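PDB 6Z3U: CYCLIN domain-containing protein from Chaetomium thermophilum, which probably serves as the cyclin H subunit of the CDK-activating kinase (CAK) complex, regulating the activity of its partner cyclin-dependent kinase. Local coordinates for residues I110-A115 and V185-R190; L221-L226 and E335-W340; T228-H233 and D327-E332. All blocks are in the same frame, centred on the assembly; numbering follows the deposited sequence.

Contact 1: I110-A115 and V185-R190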
ATOM      1  N   ILE A 110       4.191   8.348   7.980  1.00 32.37           N
ATOM      2  CA  ILE A 110       3.126   7.961   8.900  1.00 30.65           C
ATOM      3  C   ILE A 110       2.294   9.181   9.282  1.00 36.91           C
ATOM      4  O   ILE A 110       1.061   9.162   9.203  1.00 37.74           O
ATOM      5  CB  ILE A 110       3.712   7.265  10.141  1.00 33.25           C
ATOM      6  CG1 ILE A 110       4.175   5.850   9.782  1.00 35.98           C
ATOM      7  CG2 ILE A 110       2.685   7.222  11.264  1.00 39.99           C
ATOM      8  CD1 ILE A 110       4.874   5.112  10.911  1.00 37.91           C
ATOM      9  N   LYS A 111       2.960  10.259   9.703  1.00 37.30           N
ATOM     10  CA  LYS A 111       2.249  11.481  10.061  1.00 32.81           C
ATOM     11  C   LYS A 111       1.307  11.913   8.945  1.00 33.26           C
ATOM     12  O   LYS A 111       0.119  12.162   9.173  1.00 36.31           O
ATOM     13  CB  LYS A 111       3.248  12.598  10.362  1.00 37.76           C
ATOM     14  CG  LYS A 111       4.188  12.321  11.515  1.00 46.56           C
ATOM     15  CD  LYS A 111       5.222  13.431  11.642  1.00 43.64           C
ATOM     16  CE  LYS A 111       6.208  13.146  12.758  1.00 52.72           C
ATOM     17  NZ  LYS A 111       7.563  13.676  12.448  1.00 58.25           N
ATOM     18  N   ALA A 112       1.829  12.000   7.719  1.00 33.74           N
ATOM     19  CA  ALA A 112       1.022  12.485   6.607  1.00 35.31           C
ATOM     20  C   ALA A 112      -0.156  11.560   6.331  1.00 40.29           C
ATOM     21  O   ALA A 112      -1.254  12.024   6.001  1.00 39.29           O
ATOM     22  CB  ALA A 112       1.894  12.637   5.361  1.00 39.89           C
ATOM     23  N   THR A 113       0.051  10.246   6.458  1.00 43.55           N
ATOM     24  CA  THR A 113      -1.041   9.304   6.238  1.00 31.67           C
ATOM     25  C   THR A 113      -2.082   9.395   7.346  1.00 34.84           C
ATOM     26  O   THR A 113      -3.288   9.392   7.074  1.00 34.03           O
ATOM     27  CB  THR A 113      -0.494   7.882   6.141  1.00 32.26           C
ATOM     28  OG1 THR A 113       0.283   7.749   4.945  1.00 43.17           O
ATOM     29  CG2 THR A 113      -1.632   6.872   6.120  1.00 42.13           C
ATOM     30  N   ALA A 114      -1.636   9.466   8.601  1.00 35.47           N
ATOM     31  CA  ALA A 114      -2.571   9.600   9.714  1.00 30.44           C
ATOM     32  C   ALA A 114      -3.386  10.879   9.588  1.00 32.59           C
ATOM     33  O   ALA A 114      -4.608  10.873   9.779  1.00 34.31           O
ATOM     34  CB  ALA A 114      -1.812   9.573  11.040  1.00 30.25           C
ATOM     35  N   ALA A 115      -2.723  11.994   9.275  1.00 38.11           N
ATOM     36  CA  ALA A 115      -3.440  13.253   9.111  1.00 34.49           C
ATOM     37  C   ALA A 115      -4.455  13.166   7.978  1.00 36.19           C
ATOM     38  O   ALA A 115      -5.589  13.640   8.113  1.00 38.77           O
ATOM     39  CB  ALA A 115      -2.449  14.388   8.854  1.00 36.67           C
ATOM     40  N   VAL A 185      -2.233   6.082   0.324  1.00 63.03           N
ATOM     41  CA  VAL A 185      -2.163   7.535   0.268  1.00 49.93           C
ATOM     42  C   VAL A 185      -0.806   7.929  -0.297  1.00 47.94           C
ATOM     43  O   VAL A 185       0.224   7.355   0.076  1.00 43.98           O
ATOM     44  CB  VAL A 185      -2.373   8.176   1.653  1.00 44.77           C
ATOM     45  CG1 VAL A 185      -2.555   9.678   1.513  1.00 54.48           C
ATOM     46  CG2 VAL A 185      -3.559   7.544   2.364  1.00 50.95           C
ATOM     47  N   LYS A 186      -0.807   8.917  -1.185  1.00 48.01           N
ATOM     48  CA  LYS A 186       0.378   9.312  -1.930  1.00 50.66           C
ATOM     49  C   LYS A 186       0.874  10.643  -1.390  1.00 48.24           C
ATOM     50  O   LYS A 186       0.112  11.614  -1.326  1.00 50.86           O
ATOM     51  CB  LYS A 186       0.071   9.410  -3.425  1.00 54.10           C
ATOM     52  CG  LYS A 186      -0.440   8.104  -4.017  1.00 54.28           C
ATOM     53  CD  LYS A 186      -0.878   8.270  -5.458  1.00 55.08           C
ATOM     54  CE  LYS A 186      -1.159   6.923  -6.104  1.00 70.66           C
ATOM     55  NZ  LYS A 186       0.014   6.003  -6.039  1.00 58.67           N
ATOM     56  N   HIS A 187       2.140  10.681  -0.995  1.00 45.17           N
ATOM     57  CA  HIS A 187       2.733  11.861  -0.389  1.00 49.46           C
ATOM     58  C   HIS A 187       3.813  12.452  -1.284  1.00 51.42           C
ATOM     59  O   HIS A 187       4.394  11.754  -2.122  1.00 44.10           O
ATOM     60  CB  HIS A 187       3.333  11.513   0.979  1.00 49.17           C
ATOM     61  CG  HIS A 187       2.349  10.906   1.927  1.00 45.97           C
ATOM     62  ND1 HIS A 187       1.207  11.561   2.334  1.00 41.22           N
ATOM     63  CD2 HIS A 187       2.332   9.702   2.546  1.00 44.76           C
ATOM     64  CE1 HIS A 187       0.528  10.787   3.162  1.00 42.96           C
ATOM     65  NE2 HIS A 187       1.192   9.654   3.309  1.00 54.96           N
ATOM     66  N   PRO A 188       4.124  13.740  -1.122  1.00 51.76           N
ATOM     67  CA  PRO A 188       5.132  14.385  -1.982  1.00 51.66           C
ATOM     68  C   PRO A 188       6.541  14.429  -1.402  1.00 49.54           C
ATOM     69  O   PRO A 188       7.406  15.065  -2.013  1.00 43.30           O
ATOM     70  CB  PRO A 188       4.572  15.808  -2.119  1.00 47.40           C
ATOM     71  CG  PRO A 188       3.517  15.965  -1.010  1.00 48.51           C
ATOM     72  CD  PRO A 188       3.536  14.713  -0.189  1.00 50.60           C
ATOM     73  N   PHE A 189       6.791  13.785  -0.261  1.00 50.75           N
ATOM     74  CA  PHE A 189       8.123  13.835   0.334  1.00 50.48           C
ATOM     75  C   PHE A 189       9.155  13.192  -0.585  1.00 46.86           C
ATOM     76  O   PHE A 189      10.174  13.807  -0.919  1.00 57.66           O
ATOM     77  CB  PHE A 189       8.113  13.150   1.701  1.00 50.65           C
ATOM     78  CG  PHE A 189       7.074  13.690   2.643  1.00 45.59           C
ATOM     79  CD1 PHE A 189       7.247  14.921   3.255  1.00 46.70           C
ATOM     80  CD2 PHE A 189       5.927  12.967   2.916  1.00 44.49           C
ATOM     81  CE1 PHE A 189       6.293  15.420   4.119  1.00 46.69           C
ATOM     82  CE2 PHE A 189       4.971  13.461   3.782  1.00 45.86           C
ATOM     83  CZ  PHE A 189       5.154  14.690   4.383  1.00 45.61           C
ATOM     84  N   ARG A 190       8.907  11.952  -1.009  1.00 53.23           N
ATOM     85  CA  ARG A 190       9.839  11.290  -1.913  1.00 54.29           C
ATOM     86  C   ARG A 190       9.888  11.985  -3.267  1.00 52.44           C
ATOM     87  O   ARG A 190      10.940  11.999  -3.918  1.00 53.86           O
ATOM     88  CB  ARG A 190       9.454   9.823  -2.083  1.00 52.44           C
ATOM     89  CG  ARG A 190      10.565   8.958  -2.647  1.00 47.05           C
ATOM     90  CD  ARG A 190      10.139   7.503  -2.726  1.00 45.06           C
ATOM     91  NE  ARG A 190       9.923   6.919  -1.405  1.00 44.03           N
ATOM     92  CZ  ARG A 190       8.744   6.847  -0.790  1.00 45.23           C
ATOM     93  NH1 ARG A 190       7.648   7.322  -1.368  1.00 43.54           N
ATOM     94  NH2 ARG A 190       8.664   6.296   0.413  1.00 53.06           N
TER

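Contact 2: L221-L226 and E335-W340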
ATOM      1  N   LEU A 221       6.234  20.958   3.186  1.00 51.93           N
ATOM      2  CA  LEU A 221       5.447  19.764   2.905  1.00 51.47           C
ATOM      3  C   LEU A 221       5.004  19.078   4.189  1.00 50.23           C
ATOM      4  O   LEU A 221       3.934  18.459   4.227  1.00 54.03           O
ATOM      5  CB  LEU A 221       6.255  18.796   2.039  1.00 54.60           C
ATOM      6  CG  LEU A 221       6.518  19.217   0.590  1.00 49.71           C
ATOM      7  CD1 LEU A 221       7.346  18.157  -0.123  1.00 49.35           C
ATOM      8  CD2 LEU A 221       5.219  19.470  -0.163  1.00 49.04           C
ATOM      9  N   ARG A 222       5.808  19.181   5.248  1.00 53.62           N
ATOM     10  CA  ARG A 222       5.501  18.536   6.517  1.00 54.52           C
ATOM     11  C   ARG A 222       4.331  19.172   7.253  1.00 52.11           C
ATOM     12  O   ARG A 222       3.860  18.589   8.236  1.00 55.38           O
ATOM     13  CB  ARG A 222       6.739  18.565   7.420  1.00 54.24           C
ATOM     14  CG  ARG A 222       7.765  17.488   7.102  1.00 55.32           C
ATOM     15  CD  ARG A 222       9.167  17.910   7.516  1.00 55.31           C
ATOM     16  NE  ARG A 222      10.106  16.793   7.464  1.00 45.77           N
ATOM     17  CZ  ARG A 222      11.157  16.653   8.267  1.00 55.54           C
ATOM     18  NH1 ARG A 222      11.946  15.595   8.140  1.00 58.39           N
ATOM     19  NH2 ARG A 222      11.424  17.566   9.193  1.00 62.17           N
ATOM     20  N   PHE A 223       3.853  20.342   6.824  1.00 54.04           N
ATOM     21  CA  PHE A 223       2.797  21.018   7.568  1.00 55.42           C
ATOM     22  C   PHE A 223       1.750  21.636   6.647  1.00 52.41           C
ATOM     23  O   PHE A 223       0.551  21.389   6.810  1.00 53.99           O
ATOM     24  CB  PHE A 223       3.401  22.105   8.462  1.00 54.42           C
ATOM     25  CG  PHE A 223       2.418  22.723   9.412  1.00 55.83           C
ATOM     26  CD1 PHE A 223       2.188  22.141  10.648  1.00 56.34           C
ATOM     27  CD2 PHE A 223       1.720  23.871   9.078  1.00 56.48           C
ATOM     28  CE1 PHE A 223       1.287  22.692  11.535  1.00 53.74           C
ATOM     29  CE2 PHE A 223       0.815  24.428   9.963  1.00 53.81           C
ATOM     30  CZ  PHE A 223       0.600  23.837  11.194  1.00 55.57           C
ATOM     31  N   SER A 224       2.194  22.442   5.682  1.00 53.90           N
ATOM     32  CA  SER A 224       1.260  23.249   4.898  1.00 51.13           C
ATOM     33  C   SER A 224       0.199  22.424   4.181  1.00 57.01           C
ATOM     34  O   SER A 224      -0.995  22.749   4.315  1.00 59.43           O
ATOM     35  CB  SER A 224       2.045  24.111   3.903  1.00 49.77           C
ATOM     36  OG  SER A 224       2.485  25.314   4.504  1.00 52.57           O
ATOM     37  N   PRO A 225       0.531  21.376   3.422  1.00 53.08           N
ATOM     38  CA  PRO A 225      -0.511  20.657   2.676  1.00 57.50           C
ATOM     39  C   PRO A 225      -1.293  19.659   3.513  1.00 58.13           C
ATOM     40  O   PRO A 225      -2.303  19.127   3.029  1.00 39.86           O
ATOM     41  CB  PRO A 225       0.286  19.954   1.573  1.00 54.74           C
ATOM     42  CG  PRO A 225       1.595  19.644   2.230  1.00 40.95           C
ATOM     43  CD  PRO A 225       1.864  20.777   3.207  1.00 48.85           C
ATOM     44  N   LEU A 226      -0.865  19.391   4.746  1.00 60.45           N
ATOM     45  CA  LEU A 226      -1.589  18.502   5.642  1.00 53.69           C
ATOM     46  C   LEU A 226      -2.658  19.235   6.439  1.00 57.92           C
ATOM     47  O   LEU A 226      -3.660  18.625   6.831  1.00 51.49           O
ATOM     48  CB  LEU A 226      -0.613  17.825   6.606  1.00 39.58           C
ATOM     49  CG  LEU A 226       0.560  17.096   5.950  1.00 38.55           C
ATOM     50  CD1 LEU A 226       1.479  16.514   7.012  1.00 44.49           C
ATOM     51  CD2 LEU A 226       0.075  16.013   5.003  1.00 46.80           C
ATOM     52  N   GLU A 335       5.344  28.318   9.938  1.00 56.84           N
ATOM     53  CA  GLU A 335       5.383  29.231  11.076  1.00 62.44           C
ATOM     54  C   GLU A 335       4.084  29.192  11.869  1.00 57.15           C
ATOM     55  O   GLU A 335       4.076  29.502  13.065  1.00 57.39           O
ATOM     56  CB  GLU A 335       5.659  30.661  10.604  1.00 60.27           C
ATOM     57  CG  GLU A 335       7.073  30.903  10.099  1.00 63.97           C
ATOM     58  CD  GLU A 335       7.377  30.145   8.825  1.00 60.94           C
ATOM     59  OE1 GLU A 335       6.517  30.136   7.920  1.00 60.84           O
ATOM     60  OE2 GLU A 335       8.472  29.550   8.731  1.00 60.69           O
ATOM     61  N   ARG A 336       2.981  28.808  11.225  1.00 56.38           N
ATOM     62  CA  ARG A 336       1.686  28.733  11.888  1.00 55.82           C
ATOM     63  C   ARG A 336       1.594  27.592  12.890  1.00 54.15           C
ATOM     64  O   ARG A 336       0.554  27.459  13.546  1.00 54.90           O
ATOM     65  CB  ARG A 336       0.579  28.598  10.840  1.00 55.61           C
ATOM     66  CG  ARG A 336       0.450  29.812   9.927  1.00 57.53           C
ATOM     67  CD  ARG A 336      -0.511  30.846  10.499  1.00 67.25           C
ATOM     68  NE  ARG A 336      -1.901  30.411  10.394  1.00 72.79           N
ATOM     69  CZ  ARG A 336      -2.947  31.114  10.818  1.00 63.17           C
ATOM     70  NH1 ARG A 336      -4.171  30.623  10.675  1.00 69.53           N
ATOM     71  NH2 ARG A 336      -2.773  32.301  11.386  1.00 60.51           N
ATOM     72  N   ARG A 337       2.640  26.771  13.026  1.00 58.06           N
ATOM     73  CA  ARG A 337       2.626  25.712  14.031  1.00 59.40           C
ATOM     74  C   ARG A 337       2.337  26.272  15.416  1.00 64.58           C
ATOM     75  O   ARG A 337       1.634  25.646  16.218  1.00 64.11           O
ATOM     76  CB  ARG A 337       3.965  24.974  14.039  1.00 55.23           C
ATOM     77  CG  ARG A 337       4.125  23.934  12.949  1.00 56.03           C
ATOM     78  CD  ARG A 337       5.450  23.199  13.099  1.00 57.63           C
ATOM     79  NE  ARG A 337       6.060  22.880  11.809  1.00 63.02           N
ATOM     80  CZ  ARG A 337       5.919  21.724  11.162  1.00 76.24           C
ATOM     81  NH1 ARG A 337       6.525  21.548   9.996  1.00 66.38           N
ATOM     82  NH2 ARG A 337       5.180  20.744  11.671  1.00 66.18           N
ATOM     83  N   GLU A 338       2.881  27.451  15.716  1.00 64.51           N
ATOM     84  CA  GLU A 338       2.669  28.078  17.014  1.00 64.19           C
ATOM     85  C   GLU A 338       1.281  28.691  17.146  1.00 63.16           C
ATOM     86  O   GLU A 338       0.790  28.841  18.271  1.00 62.73           O
ATOM     87  CB  GLU A 338       3.739  29.148  17.247  1.00 65.92           C
ATOM     88  CG  GLU A 338       5.162  28.607  17.191  1.00 68.39           C
ATOM     89  CD  GLU A 338       6.199  29.691  16.971  1.00 83.17           C
ATOM     90  OE1 GLU A 338       5.978  30.833  17.431  1.00 90.59           O
ATOM     91  OE2 GLU A 338       7.233  29.401  16.330  1.00 73.48           O
ATOM     92  N   HIS A 339       0.639  29.041  16.028  1.00 64.10           N
ATOM     93  CA  HIS A 339      -0.703  29.613  16.093  1.00 60.01           C
ATOM     94  C   HIS A 339      -1.716  28.602  16.610  1.00 56.03           C
ATOM     95  O   HIS A 339      -2.577  28.941  17.430  1.00 61.29           O
ATOM     96  CB  HIS A 339      -1.124  30.117  14.713  1.00 57.05           C
ATOM     97  CG  HIS A 339      -2.585  30.423  14.602  1.00 57.42           C
ATOM     98  ND1 HIS A 339      -3.168  31.512  15.213  1.00 58.92           N
ATOM     99  CD2 HIS A 339      -3.584  29.775  13.956  1.00 60.25           C
ATOM    100  CE1 HIS A 339      -4.461  31.525  14.944  1.00 61.85           C
ATOM    101  NE2 HIS A 339      -4.740  30.481  14.184  1.00 57.64           N
ATOM    102  N   TRP A 340      -1.634  27.359  16.140  1.00 65.25           N
ATOM    103  CA  TRP A 340      -2.582  26.331  16.549  1.00 61.78           C
ATOM    104  C   TRP A 340      -2.228  25.691  17.884  1.00 61.95           C
ATOM    105  O   TRP A 340      -3.015  24.885  18.390  1.00 76.72           O
ATOM    106  CB  TRP A 340      -2.671  25.256  15.464  1.00 62.30           C
ATOM    107  CG  TRP A 340      -3.155  25.792  14.149  1.00 59.25           C
ATOM    108  CD1 TRP A 340      -2.390  26.175  13.088  1.00 52.06           C
ATOM    109  CD2 TRP A 340      -4.518  26.011  13.761  1.00 58.42           C
ATOM    110  NE1 TRP A 340      -3.189  26.618  12.061  1.00 52.67           N
ATOM    111  CE2 TRP A 340      -4.501  26.526  12.449  1.00 58.56           C
ATOM    112  CE3 TRP A 340      -5.750  25.820  14.395  1.00 54.40           C
ATOM    113  CZ2 TRP A 340      -5.666  26.850  11.759  1.00 53.28           C
ATOM    114  CZ3 TRP A 340      -6.907  26.144  13.708  1.00 52.70           C
ATOM    115  CH2 TRP A 340      -6.857  26.652  12.404  1.00 53.26           C
TER

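Contact 3: T228-H233 and D327-E332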
ATOM      1  N   THR A 228      -4.155  22.102   5.207  1.00 55.31           N
ATOM      2  CA  THR A 228      -5.049  22.673   4.213  1.00 56.16           C
ATOM      3  C   THR A 228      -5.594  21.556   3.325  1.00 57.28           C
ATOM      4  O   THR A 228      -5.249  20.381   3.480  1.00 69.27           O
ATOM      5  CB  THR A 228      -4.321  23.736   3.387  1.00 58.49           C
ATOM      6  OG1 THR A 228      -5.280  24.542   2.689  1.00 69.12           O
ATOM      7  CG2 THR A 228      -3.379  23.085   2.382  1.00 55.92           C
ATOM      8  N   ASP A 229      -6.455  21.934   2.376  1.00 59.19           N
ATOM      9  CA  ASP A 229      -7.076  20.983   1.459  1.00 58.32           C
ATOM     10  C   ASP A 229      -6.222  20.702   0.226  1.00 60.02           C
ATOM     11  O   ASP A 229      -6.769  20.418  -0.849  1.00 62.19           O
ATOM     12  CB  ASP A 229      -8.457  21.493   1.039  1.00 56.13           C
ATOM     13  CG  ASP A 229      -9.414  21.604   2.206  1.00 54.72           C
ATOM     14  OD1 ASP A 229      -9.175  20.945   3.241  1.00 44.47           O
ATOM     15  OD2 ASP A 229     -10.411  22.347   2.086  1.00 56.30           O
ATOM     16  N   ALA A 230      -4.896  20.764   0.350  1.00 63.53           N
ATOM     17  CA  ALA A 230      -4.035  20.598  -0.817  1.00 62.09           C
ATOM     18  C   ALA A 230      -4.223  19.230  -1.463  1.00 59.32           C
ATOM     19  O   ALA A 230      -4.322  19.125  -2.692  1.00 58.55           O
ATOM     20  CB  ALA A 230      -2.573  20.806  -0.420  1.00 61.80           C
ATOM     21  N   TYR A 231      -4.276  18.167  -0.657  1.00 54.18           N
ATOM     22  CA  TYR A 231      -4.347  16.821  -1.216  1.00 49.40           C
ATOM     23  C   TYR A 231      -5.597  16.620  -2.063  1.00 51.90           C
ATOM     24  O   TYR A 231      -5.571  15.853  -3.033  1.00 49.40           O
ATOM     25  CB  TYR A 231      -4.308  15.782  -0.093  1.00 48.11           C
ATOM     26  CG  TYR A 231      -2.923  15.461   0.419  1.00 44.20           C
ATOM     27  CD1 TYR A 231      -1.997  16.466   0.660  1.00 47.87           C
ATOM     28  CD2 TYR A 231      -2.547  14.149   0.675  1.00 43.03           C
ATOM     29  CE1 TYR A 231      -0.732  16.174   1.131  1.00 40.54           C
ATOM     30  CE2 TYR A 231      -1.284  13.848   1.149  1.00 45.07           C
ATOM     31  CZ  TYR A 231      -0.383  14.864   1.377  1.00 41.08           C
ATOM     32  OH  TYR A 231       0.874  14.570   1.847  1.00 45.36           O
ATOM     33  N   PHE A 232      -6.693  17.302  -1.725  1.00 54.87           N
ATOM     34  CA  PHE A 232      -7.958  17.063  -2.407  1.00 56.95           C
ATOM     35  C   PHE A 232      -8.019  17.694  -3.792  1.00 57.66           C
ATOM     36  O   PHE A 232      -8.804  17.238  -4.631  1.00 58.88           O
ATOM     37  CB  PHE A 232      -9.127  17.602  -1.573  1.00 54.39           C
ATOM     38  CG  PHE A 232      -9.242  16.981  -0.209  1.00 47.60           C
ATOM     39  CD1 PHE A 232      -9.434  15.617  -0.065  1.00 44.67           C
ATOM     40  CD2 PHE A 232      -9.180  17.767   0.928  1.00 39.90           C
ATOM     41  CE1 PHE A 232      -9.544  15.049   1.189  1.00 38.57           C
ATOM     42  CE2 PHE A 232      -9.291  17.205   2.181  1.00 39.15           C
ATOM     43  CZ  PHE A 232      -9.475  15.845   2.312  1.00 37.63           C
ATOM     44  N   HIS A 233      -7.209  18.721  -4.055  1.00 61.76           N
ATOM     45  CA  HIS A 233      -7.279  19.456  -5.307  1.00 61.87           C
ATOM     46  C   HIS A 233      -6.016  19.372  -6.149  1.00 61.18           C
ATOM     47  O   HIS A 233      -6.035  19.826  -7.298  1.00 54.22           O
ATOM     48  CB  HIS A 233      -7.588  20.936  -5.031  1.00 65.49           C
ATOM     49  CG  HIS A 233      -8.692  21.143  -4.044  1.00 57.82           C
ATOM     50  ND1 HIS A 233      -9.963  20.647  -4.233  1.00 52.53           N
ATOM     51  CD2 HIS A 233      -8.715  21.792  -2.854  1.00 64.11           C
ATOM     52  CE1 HIS A 233     -10.722  20.980  -3.205  1.00 63.41           C
ATOM     53  NE2 HIS A 233      -9.988  21.676  -2.355  1.00 64.47           N
ATOM     54  N   ASP A 327      -0.670  29.343  -3.727  1.00 75.51           N
ATOM     55  CA  ASP A 327      -1.425  30.293  -2.916  1.00 75.55           C
ATOM     56  C   ASP A 327      -2.167  29.592  -1.784  1.00 66.52           C
ATOM     57  O   ASP A 327      -2.267  30.129  -0.674  1.00 63.30           O
ATOM     58  CB  ASP A 327      -2.400  31.070  -3.802  1.00 81.90           C
ATOM     59  CG  ASP A 327      -1.691  31.970  -4.801  1.00 86.37           C
ATOM     60  OD1 ASP A 327      -0.623  32.519  -4.458  1.00 79.19           O
ATOM     61  OD2 ASP A 327      -2.200  32.123  -5.931  1.00 92.15           O
ATOM     62  N   MET A 328      -2.697  28.395  -2.043  1.00 71.37           N
ATOM     63  CA  MET A 328      -3.383  27.652  -0.990  1.00 67.30           C
ATOM     64  C   MET A 328      -2.429  27.299   0.145  1.00 62.69           C
ATOM     65  O   MET A 328      -2.791  27.396   1.323  1.00 57.58           O
ATOM     66  CB  MET A 328      -4.020  26.388  -1.569  1.00 66.42           C
ATOM     67  CG  MET A 328      -4.779  25.562  -0.541  1.00 65.06           C
ATOM     68  SD  MET A 328      -5.833  24.292  -1.272  1.00 59.73           S
ATOM     69  CE  MET A 328      -7.418  24.732  -0.561  1.00 66.12           C
ATOM     70  N   LEU A 329      -1.205  26.886  -0.191  1.00 61.77           N
ATOM     71  CA  LEU A 329      -0.242  26.501   0.836  1.00 57.55           C
ATOM     72  C   LEU A 329       0.219  27.701   1.654  1.00 60.96           C
ATOM     73  O   LEU A 329       0.440  27.586   2.865  1.00 63.27           O
ATOM     74  CB  LEU A 329       0.961  25.813   0.189  1.00 56.59           C
ATOM     75  CG  LEU A 329       0.923  24.287   0.113  1.00 55.45           C
ATOM     76  CD1 LEU A 329      -0.352  23.797  -0.554  1.00 62.78           C
ATOM     77  CD2 LEU A 329       2.151  23.769  -0.621  1.00 57.69           C
ATOM     78  N   SER A 330       0.376  28.860   1.012  1.00 60.46           N
ATOM     79  CA  SER A 330       0.928  30.021   1.699  1.00 61.97           C
ATOM     80  C   SER A 330       0.101  30.442   2.909  1.00 63.14           C
ATOM     81  O   SER A 330       0.641  31.074   3.822  1.00 62.21           O
ATOM     82  CB  SER A 330       1.043  31.192   0.723  1.00 76.78           C
ATOM     83  OG  SER A 330      -0.240  31.680   0.367  1.00 86.66           O
ATOM     84  N   LYS A 331      -1.191  30.111   2.937  1.00 64.80           N
ATOM     85  CA  LYS A 331      -2.057  30.540   4.030  1.00 63.77           C
ATOM     86  C   LYS A 331      -1.825  29.769   5.323  1.00 58.90           C
ATOM     87  O   LYS A 331      -2.365  30.168   6.361  1.00 58.98           O
ATOM     88  CB  LYS A 331      -3.521  30.402   3.607  1.00 63.37           C
ATOM     89  CG  LYS A 331      -3.952  31.402   2.543  1.00 63.39           C
ATOM     90  CD  LYS A 331      -5.351  31.108   2.019  1.00 62.80           C
ATOM     91  CE  LYS A 331      -5.381  29.791   1.259  1.00 73.27           C
ATOM     92  NZ  LYS A 331      -6.657  29.573   0.525  1.00 87.86           N
ATOM     93  N   GLU A 332      -1.048  28.685   5.296  1.00 63.01           N
ATOM     94  CA  GLU A 332      -0.773  27.891   6.489  1.00 59.88           C
ATOM     95  C   GLU A 332       0.665  27.370   6.429  1.00 55.28           C
ATOM     96  O   GLU A 332       0.933  26.173   6.371  1.00 53.71           O
ATOM     97  CB  GLU A 332      -1.782  26.753   6.623  1.00 54.05           C
ATOM     98  CG  GLU A 332      -2.244  26.492   8.051  1.00 65.82           C
ATOM     99  CD  GLU A 332      -2.992  27.670   8.658  1.00 65.78           C
ATOM    100  OE1 GLU A 332      -3.911  28.201   8.000  1.00 64.85           O
ATOM    101  OE2 GLU A 332      -2.663  28.062   9.799  1.00 63.07           O
TER

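Contact 1: I110-A115 and V185-R190
His187 meets Thr113 through the polar part of this contact, a hydrogen bond in which the ring NE2 donates to Thr113 OG1 over 2.7 Å. The hydroxyl oxygen lies almost exactly in the imidazole plane, 1° out of it, while the two side chains cross at about a right angle. With chi1 of Thr113 at -68°, its OG1 sits beside the backbone N, on the flank of the helix that His187 approaches. Glu109 O, one helical turn back, and Glu147 OE2 are both within bonding reach of that oxygen, which has a single proton to offer them. The other ring nitrogen, His187 ND1, bonds to Tyr231 OH, so this buried imidazole is held at both nitrogens and its rotation is fixed.

The apolar part centres on one methyl group. Ala112 CB lies over one face of the His187 ring, modelled closer than carbons can sit, so the exact spacing is doubtful. From another direction the same methyl meets Phe189 at the edge of its ring, near the ring plane, with Ala112 CB 3.6 Å from Phe189 CE2. Val185 adds a looser touch, its CB 4.3 Å from Thr113 OG1.

Charge enters just beyond this packing. Arg190 forms salt bridges with Glu109, with Glu53 of the RING-type subunit and with Asp247 of the kinase subunit, so the start of helix 189-200 lies where all three chains meet.

The arrangement belongs to the all-helical cyclin fold: helix 108-124, in the cyclin-like region, receives the chain as it passes through Pro188, the N-cap residue, into a helix of the C-terminal cyclin region.

Contact 2: L221-L226 and E335-W340
The side chains of Phe223 and Arg337 lie alongside each other, pointing opposite ways, where in the all-helical cyclin fold the turn ahead of helix 224-227, with Phe223 as its N-cap, meets the loop after helix 313-330. The phenyl group projects toward that loop because its CG is anti to the backbone N (chi1 -172°). Over one face of the ring lies Arg337 CG, in a CH-pi contact 3.8 Å from the centroid and 28° off the normal. The arginine chain then bends at chi3 and runs back along the phenylalanine, so that a face of its guanidinium rests on Phe223 CB. Ring and guanidinium planes stand 55° apart and are therefore not stacked.

At the edge of the guanidinium, in its plane, sits Arg222 CB, 3.9 Å from Arg337 NH1. The two arginines keep their charged ends apart and share an acid: Glu219 forms salt bridges with both, and Arg222 has a second partner in Asp108.

Trp340 comes to the rim of the phenyl ring rather than to its face. Its indole is tied through NE1 to Glu332 OE2, which also pairs with Arg336, and its CD1 lies near the phenyl plane, 4.2 Å from Phe223 CZ.

Contact 3: T228-H233 and D327-E332
Thr228, where the chain leaves helix 224-227, sets its hydroxyl against the side chain of Met328: OG1 is 3.4 Å from Met328 CG, and the two side chains cross obliquely. Thr228 CG2 comes within 4.3 Å of Leu329 CD1. Chi1 of -179° swings the Met328 chain away from its own backbone N to this turn, and a bend at chi3 brings its methyl round to Asp229.

The Asp229 side chain touches with its CB, 3.8 Å from Met328 CE, and the Asp229 carbonyl carbon lies by the sulfur; the carboxylate is engaged elsewhere, in a salt bridge with Arg32 of helix 25-48. At Ala230 a loosely formed short helix begins; Ala230 N lies 4.0 Å from Met328 SD, and Ala230 CB packs on Leu329 CD1 at 3.7 Å. In the C-terminal part of the cyclin fold, the turn between helices 224-227 and 230-233, with the first residue of the latter, thus packs on the end of helix 313-330.

His233 meets the methionine at about a right angle and by its ring edge: Met328 SD lies 5.3 Å from the His233 ring centroid, a Met-aromatic contact. With an alanine in place of Met328, the arm from CG to CE would be missing, and a gap would probably open among Thr228, Asp229 and His233. His233 ND1 is hydrogen-bonded to Phe23 O.

Overall arrangement
From the N terminus, contact 1 comes first: it closes the excursion that leaves helix 108-124 and returns ahead of helix 189-200. Contacts 2 and 3 follow it in series. The chain opens contact 2 at 221-226, then contact 3 at 228-233; it returns through 327-332 before 335-340, so contact 3 closes within the larger loop of contact 2. The turns leading into the short helices 224-227 and 230-233 thus meet the loop after helix 313-330 and the end of that helix, respectively. Contacts 2 and 3 also meet where Ser224 OG probably bonds to Glu332 O, and Leu226 CD2 packs on Ala112 CB, bringing contact 2 against contact 1.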